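Local coordinates for petrobactin biosynthesis protein AsbB (Bacillus anthracis, PDB 3TO3), which catalyses the ATP-dependent condensation of spermidine with citryl-spermidine intermediates in the biosynthesis of the siderophore petrobactin, at residues D459-L471 with F496-V508. Sequence-based numbering, arbitrary orientation.
Sequences DFHEGLEFYRPFL and FEMDRIECLQEMV. With ATP (adenosine-5'-triphosphate), chain E.
Phe466 and Glu497 pair as neighbours in parallel strands, and two backbone bonds fix the register. Phe466 N to Phe496 O (2.8 Å) is bent to 141° at the hydrogen; Met498 N to Phe466 O (3.0 Å) is nearly straight. With CG between its backbone N and carbonyl carbon (chi1 71°), the Phe466 ring lies against the neighbouring strand, with Glu497 CA over its centre in a CH-pi contact, 4.2 Å from the centroid. The Glu497 chain runs on extended past the ring rim to its carboxylate, which Arg468 grips side-on: NE meets OE2 at 2.7 Å and NH2 meets OE1 at 3.0 Å. Both oxygens lie close to the guanidinium plane, yet each nitrogen stands about 30° out of the carboxylate plane, so the salt bridge is bidentate but twisted. A water accepts from Arg468 N and donates to Met498 O, bridging the backbones of Arg468 and Met498.

On the other sheet face, the Tyr467 ring is sandwiched between Ile501, whose CB makes a CH-pi contact, and Pro469 CD. Ile501 CD1 reaches on to Phe470 CZ (3.5 Å), while Leu504 CD1 touches both Phe470 and the CB of Tyr467. Beside them, Glu465 extends between two selenomethionines, its CG 3.6 Å from Met507 CE. Phe496 turns its ring edge to the carbonyls of His461 and Leu464, beside the turn that carries Asp459 and Glu462 to ATP; Asp459 also binds magnesium.

Strand 465-467 is the middle of a three-stranded mixed sheet, between antiparallel 434-435 and parallel 497-498; short helix 485-488 joins the parallel pair as a beta-alpha-beta unit. Helix 315-333 packs on Phe496, helix 554-560 on Phe470 and Ile501, and helix 410-432 on Leu504 of helix 502-528.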
loop_
_atom_site.group_PDB
_atom_site.type_symbol
_atom_site.label_atom_id
_atom_site.label_comp_id
_atom_site.label_asym_id
_atom_site.label_seq_id
_atom_site.Cartn_x
_atom_site.Cartn_y
_atom_site.Cartn_z
ATOM N N ASP B 459 -18.374 17.378 13.903
ATOM C CA ASP B 459 -18.376 15.988 13.448
ATOM C C ASP B 459 -19.559 15.145 13.938
ATOM O O ASP B 459 -19.388 14.258 14.777
ATOM C CB ASP B 459 -17.047 15.298 13.784
ATOM C CG ASP B 459 -15.915 15.733 12.864
ATOM O OD1 ASP B 459 -16.161 15.930 11.653
ATOM O OD2 ASP B 459 -14.776 15.897 13.356
ATOM N N PHE B 460 -20.754 15.478 13.454
ATOM C CA PHE B 460 -22.018 14.732 13.661
ATOM C C PHE B 460 -22.283 13.558 12.713
ATOM O O PHE B 460 -22.888 12.557 13.084
ATOM C CB PHE B 460 -23.193 15.718 13.603
ATOM C CG PHE B 460 -22.909 16.982 14.347
ATOM C CD1 PHE B 460 -22.449 16.918 15.651
ATOM C CD2 PHE B 460 -23.007 18.221 13.724
ATOM C CE1 PHE B 460 -22.161 18.086 16.351
ATOM C CE2 PHE B 460 -22.699 19.386 14.411
ATOM C CZ PHE B 460 -22.275 19.324 15.721
ATOM N N HIS B 461 -21.854 13.704 11.472
ATOM C CA HIS B 461 -22.340 12.831 10.448
ATOM C C HIS B 461 -22.000 11.357 10.715
ATOM O O HIS B 461 -22.808 10.470 10.422
ATOM C CB HIS B 461 -21.843 13.300 9.079
ATOM C CG HIS B 461 -20.390 13.054 8.859
ATOM N ND1 HIS B 461 -19.410 13.885 9.362
ATOM C CD2 HIS B 461 -19.745 12.058 8.211
ATOM C CE1 HIS B 461 -18.222 13.417 9.023
ATOM N NE2 HIS B 461 -18.398 12.305 8.329
ATOM N N GLU B 462 -20.784 11.085 11.165
ATOM C CA GLU B 462 -20.393 9.712 11.520
ATOM C C GLU B 462 -20.740 9.213 12.931
ATOM O O GLU B 462 -21.222 8.091 13.088
ATOM C CB GLU B 462 -18.901 9.499 11.254
ATOM C CG GLU B 462 -18.005 10.584 11.863
ATOM C CD GLU B 462 -16.564 10.503 11.369
ATOM O OE1 GLU B 462 -16.257 9.591 10.560
ATOM O OE2 GLU B 462 -15.743 11.354 11.796
ATOM N N GLY B 463 -20.488 10.049 13.940
ATOM C CA GLY B 463 -20.452 9.609 15.328
ATOM C C GLY B 463 -21.723 9.440 16.162
ATOM O O GLY B 463 -21.841 8.522 16.984
ATOM N N LEU B 464 -22.675 10.329 15.933
ATOM C CA LEU B 464 -23.877 10.446 16.733
ATOM C C LEU B 464 -24.694 9.151 16.957
ATOM O O LEU B 464 -24.952 8.368 16.037
ATOM C CB LEU B 464 -24.732 11.522 16.085
ATOM C CG LEU B 464 -26.120 11.837 16.570
ATOM C CD1 LEU B 464 -26.426 13.270 16.167
ATOM C CD2 LEU B 464 -27.111 10.867 15.966
ATOM N N GLU B 465 -25.073 8.937 18.210
ATOM C CA GLU B 465 -26.039 7.920 18.570
ATOM C C GLU B 465 -27.256 8.573 19.240
ATOM O O GLU B 465 -27.150 9.643 19.837
ATOM C CB GLU B 465 -25.399 6.887 19.497
ATOM C CG GLU B 465 -24.303 6.089 18.812
ATOM C CD GLU B 465 -23.747 4.935 19.653
ATOM O OE1 GLU B 465 -24.154 4.753 20.817
ATOM O OE2 GLU B 465 -22.889 4.197 19.133
ATOM N N PHE B 466 -28.410 7.927 19.153
ATOM C CA PHE B 466 -29.585 8.393 19.877
ATOM C C PHE B 466 -30.481 7.243 20.332
ATOM O O PHE B 466 -30.452 6.154 19.761
ATOM C CB PHE B 466 -30.381 9.420 19.058
ATOM C CG PHE B 466 -31.105 8.843 17.888
ATOM C CD1 PHE B 466 -32.338 8.222 18.056
ATOM C CD2 PHE B 466 -30.572 8.943 16.609
ATOM C CE1 PHE B 466 -33.021 7.704 16.971
ATOM C CE2 PHE B 466 -31.242 8.415 15.514
ATOM C CZ PHE B 466 -32.472 7.799 15.696
ATOM N N TYR B 467 -31.242 7.493 21.392
ATOM C CA TYR B 467 -32.131 6.501 21.945
ATOM C C TYR B 467 -33.545 7.020 21.746
ATOM O O TYR B 467 -33.965 7.966 22.403
ATOM C CB TYR B 467 -31.826 6.258 23.430
ATOM C CG TYR B 467 -32.675 5.150 24.032
ATOM C CD1 TYR B 467 -32.688 3.878 23.471
ATOM C CD2 TYR B 467 -33.484 5.381 25.150
ATOM C CE1 TYR B 467 -33.474 2.875 24.001
ATOM C CE2 TYR B 467 -34.280 4.369 25.696
ATOM C CZ TYR B 467 -34.266 3.121 25.121
ATOM O OH TYR B 467 -35.059 2.107 25.644
ATOM N N ARG B 468 -34.275 6.378 20.843
ATOM C CA ARG B 468 -35.548 6.893 20.341
ATOM C C ARG B 468 -36.571 7.206 21.436
ATOM O O ARG B 468 -37.215 8.247 21.401
ATOM C CB ARG B 468 -36.136 5.915 19.306
ATOM C CG ARG B 468 -37.416 6.384 18.632
ATOM C CD ARG B 468 -37.819 5.440 17.496
ATOM N NE ARG B 468 -36.916 5.592 16.357
ATOM C CZ ARG B 468 -37.200 6.299 15.268
ATOM N NH1 ARG B 468 -38.381 6.902 15.159
ATOM N NH2 ARG B 468 -36.307 6.393 14.288
ATOM N N PRO B 469 -36.729 6.305 22.414
ATOM C CA PRO B 469 -37.680 6.607 23.491
ATOM C C PRO B 469 -37.367 7.891 24.264
ATOM O O PRO B 469 -38.282 8.409 24.890
ATOM C CB PRO B 469 -37.559 5.390 24.412
ATOM C CG PRO B 469 -37.165 4.277 23.484
ATOM C CD PRO B 469 -36.205 4.932 22.514
ATOM N N PHE B 470 -36.132 8.399 24.230
ATOM C CA PHE B 470 -35.834 9.638 24.945
ATOM C C PHE B 470 -36.093 10.944 24.163
ATOM O O PHE B 470 -36.012 12.035 24.730
ATOM C CB PHE B 470 -34.380 9.648 25.447
ATOM C CG PHE B 470 -34.182 8.970 26.783
ATOM C CD1 PHE B 470 -35.085 8.007 27.238
ATOM C CD2 PHE B 470 -33.106 9.314 27.588
ATOM C CE1 PHE B 470 -34.913 7.404 28.463
ATOM C CE2 PHE B 470 -32.931 8.723 28.821
ATOM C CZ PHE B 470 -33.832 7.767 29.264
ATOM N N LEU B 471 -36.375 10.855 22.871
ATOM C CA LEU B 471 -36.498 12.071 22.073
ATOM C C LEU B 471 -37.662 12.947 22.550
ATOM O O LEU B 471 -38.727 12.441 22.892
ATOM C CB LEU B 471 -36.643 11.728 20.592
ATOM C CG LEU B 471 -35.560 10.790 20.044
ATOM C CD1 LEU B 471 -35.880 10.343 18.631
ATOM C CD2 LEU B 471 -34.170 11.446 20.113
ATOM N N PHE B 496 -26.549 5.043 13.934
ATOM C CA PHE B 496 -27.112 6.183 14.674
ATOM C C PHE B 496 -28.125 5.828 15.742
ATOM O O PHE B 496 -28.217 6.514 16.749
ATOM C CB PHE B 496 -27.922 7.120 13.754
ATOM C CG PHE B 496 -27.123 7.847 12.733
ATOM C CD1 PHE B 496 -25.922 8.433 13.052
ATOM C CD2 PHE B 496 -27.598 7.955 11.438
ATOM C CE1 PHE B 496 -25.184 9.096 12.085
ATOM C CE2 PHE B 496 -26.879 8.618 10.475
ATOM C CZ PHE B 496 -25.661 9.182 10.798
ATOM N N GLU B 497 -28.784 4.696 15.639
ATOM C CA GLU B 497 -29.929 4.545 16.507
ATOM C C GLU B 497 -29.723 3.312 17.306
ATOM O O GLU B 497 -29.520 2.246 16.745
ATOM C CB GLU B 497 -31.260 4.481 15.742
ATOM C CG GLU B 497 -32.413 4.035 16.653
ATOM C CD GLU B 497 -33.801 4.194 16.034
ATOM O OE1 GLU B 497 -33.915 4.614 14.859
ATOM O OE2 GLU B 497 -34.789 3.894 16.739
HETATM N N MSE B 498 -29.753 3.453 18.619
HETATM C CA MSE B 498 -29.493 2.299 19.459
HETATM C C MSE B 498 -30.765 1.850 20.138
HETATM O O MSE B 498 -31.602 2.668 20.511
HETATM C CB MSE B 498 -28.373 2.592 20.458
HETATM C CG MSE B 498 -27.025 2.929 19.775
HETATM SE SE MSE B 498 -26.225 1.511 18.641
HETATM C CE MSE B 498 -25.720 2.640 17.126
ATOM N N ASP B 499 -30.920 0.541 20.259
ATOM C CA ASP B 499 -32.109 -0.031 20.873
ATOM C C ASP B 499 -31.941 -0.137 22.376
ATOM O O ASP B 499 -32.905 -0.410 23.088
ATOM C CB ASP B 499 -32.411 -1.413 20.288
ATOM C CG ASP B 499 -31.473 -2.487 20.814
ATOM O OD1 ASP B 499 -30.467 -2.132 21.467
ATOM O OD2 ASP B 499 -31.743 -3.684 20.565
ATOM N N ARG B 500 -30.710 0.062 22.847
ATOM C CA ARG B 500 -30.410 -0.059 24.271
ATOM C C ARG B 500 -30.037 1.280 24.892
ATOM O O ARG B 500 -29.252 2.063 24.339
ATOM C CB ARG B 500 -29.349 -1.144 24.544
ATOM C CG ARG B 500 -28.122 -1.078 23.643
ATOM C CD ARG B 500 -27.270 -2.358 23.678
ATOM N NE ARG B 500 -26.471 -2.521 24.899
ATOM C CZ ARG B 500 -25.357 -1.836 25.184
ATOM N NH1 ARG B 500 -24.889 -0.900 24.355
ATOM N NH2 ARG B 500 -24.707 -2.078 26.317
ATOM N N ILE B 501 -30.627 1.540 26.048
ATOM C CA ILE B 501 -30.402 2.783 26.763
ATOM C C ILE B 501 -28.956 2.906 27.272
ATOM O O ILE B 501 -28.460 4.024 27.524
ATOM C CB ILE B 501 -31.411 2.895 27.906
ATOM C CG1 ILE B 501 -31.329 4.255 28.593
ATOM C CG2 ILE B 501 -31.228 1.753 28.908
ATOM C CD1 ILE B 501 -32.549 4.499 29.451
ATOM N N GLU B 502 -28.268 1.771 27.409
ATOM C CA GLU B 502 -26.863 1.790 27.837
ATOM C C GLU B 502 -25.962 2.499 26.841
ATOM O O GLU B 502 -24.873 2.962 27.198
ATOM C CB GLU B 502 -26.320 0.386 28.118
ATOM C CG GLU B 502 -26.858 -0.259 29.401
ATOM C CD GLU B 502 -28.257 -0.864 29.231
ATOM O OE1 GLU B 502 -28.778 -0.899 28.091
ATOM O OE2 GLU B 502 -28.832 -1.315 30.244
ATOM N N CYS B 503 -26.418 2.596 25.588
ATOM C CA CYS B 503 -25.691 3.353 24.563
ATOM C C CYS B 503 -25.379 4.731 25.117
ATOM O O CYS B 503 -24.283 5.259 24.945
ATOM C CB CYS B 503 -26.509 3.476 23.247
ATOM S SG CYS B 503 -27.522 5.033 22.940
ATOM N N LEU B 504 -26.355 5.315 25.795
ATOM C CA LEU B 504 -26.204 6.699 26.297
ATOM C C LEU B 504 -25.213 6.795 27.462
ATOM O O LEU B 504 -24.331 7.666 27.509
ATOM C CB LEU B 504 -27.551 7.323 26.686
ATOM C CG LEU B 504 -28.716 7.345 25.681
ATOM C CD1 LEU B 504 -29.964 7.901 26.355
ATOM C CD2 LEU B 504 -28.375 8.172 24.451
ATOM N N GLN B 505 -25.350 5.889 28.411
ATOM C CA GLN B 505 -24.412 5.854 29.507
ATOM C C GLN B 505 -23.003 5.633 28.960
ATOM O O GLN B 505 -22.072 6.326 29.336
ATOM C CB GLN B 505 -24.794 4.758 30.475
ATOM C CG GLN B 505 -23.802 4.501 31.565
ATOM C CD GLN B 505 -23.837 3.046 31.939
ATOM O OE1 GLN B 505 -23.747 2.185 31.069
ATOM N NE2 GLN B 505 -24.023 2.756 33.219
ATOM N N GLU B 506 -22.833 4.686 28.054
ATOM C CA GLU B 506 -21.487 4.458 27.556
ATOM C C GLU B 506 -20.884 5.657 26.815
ATOM O O GLU B 506 -19.695 5.919 26.955
ATOM C CB GLU B 506 -21.419 3.183 26.740
ATOM C CG GLU B 506 -21.714 1.943 27.574
ATOM C CD GLU B 506 -22.211 0.770 26.719
ATOM O OE1 GLU B 506 -22.390 0.944 25.482
ATOM O OE2 GLU B 506 -22.424 -0.322 27.287
HETATM N N MSE B 507 -21.680 6.410 26.058
HETATM C CA MSE B 507 -21.128 7.571 25.363
HETATM C C MSE B 507 -20.631 8.634 26.347
HETATM O O MSE B 507 -19.640 9.337 26.095
HETATM C CB MSE B 507 -22.126 8.188 24.386
HETATM C CG MSE B 507 -21.497 9.217 23.429
HETATM SE SE MSE B 507 -20.393 8.373 22.029
HETATM C CE MSE B 507 -21.842 7.911 20.776
ATOM N N VAL B 508 -21.317 8.765 27.473
ATOM C CA VAL B 508 -20.848 9.681 28.489
ATOM C C VAL B 508 -19.566 9.189 29.246
ATOM O O VAL B 508 -18.554 9.910 29.336
ATOM C CB VAL B 508 -21.980 10.069 29.458
ATOM C CG1 VAL B 508 -21.419 10.863 30.626
ATOM C CG2 VAL B 508 -23.087 10.890 28.704
HETATM P PB ATP E . -12.369 13.709 11.374
HETATM O O1B ATP E . -11.770 13.874 10.001
HETATM O O2B ATP E . -13.503 12.719 11.314
HETATM O O3B ATP E . -12.862 15.105 11.905
HETATM P PA ATP E . -10.581 11.846 12.225
HETATM O O1A ATP E . -10.578 11.468 10.757
HETATM O O2A ATP E . -11.267 10.803 13.099
HETATM O O3A ATP E . -11.304 13.210 12.405
HETATM O "O5'" ATP E . -9.081 11.999 12.663
HETATM C "C5'" ATP E . -8.720 12.880 13.661
HETATM C "C4'" ATP E . -7.443 12.684 14.258
HETATM O "O4'" ATP E . -7.401 13.353 15.565
HETATM C "C3'" ATP E . -7.206 11.247 14.525
HETATM O "O3'" ATP E . -6.081 10.824 13.858
HETATM C "C2'" ATP E . -7.026 11.157 15.985
HETATM O "O2'" ATP E . -6.086 10.220 16.304
HETATM C "C1'" ATP E . -6.574 12.533 16.333
HETATM N N9 ATP E . -6.617 12.869 17.731
HETATM C C8 ATP E . -5.583 13.397 18.410
HETATM N N7 ATP E . -5.976 13.584 19.678
HETATM C C5 ATP E . -7.261 13.185 19.812
HETATM C C6 ATP E . -8.153 13.163 20.894
HETATM N N6 ATP E . -7.717 13.634 22.179
HETATM N N1 ATP E . -9.408 12.694 20.704
HETATM C C2 ATP E . -9.797 12.253 19.489
HETATM N N3 ATP E . -8.960 12.260 18.427
HETATM C C4 ATP E . -7.687 12.720 18.556
HETATM O O HOH W 1 -34.000 3.584 19.971
#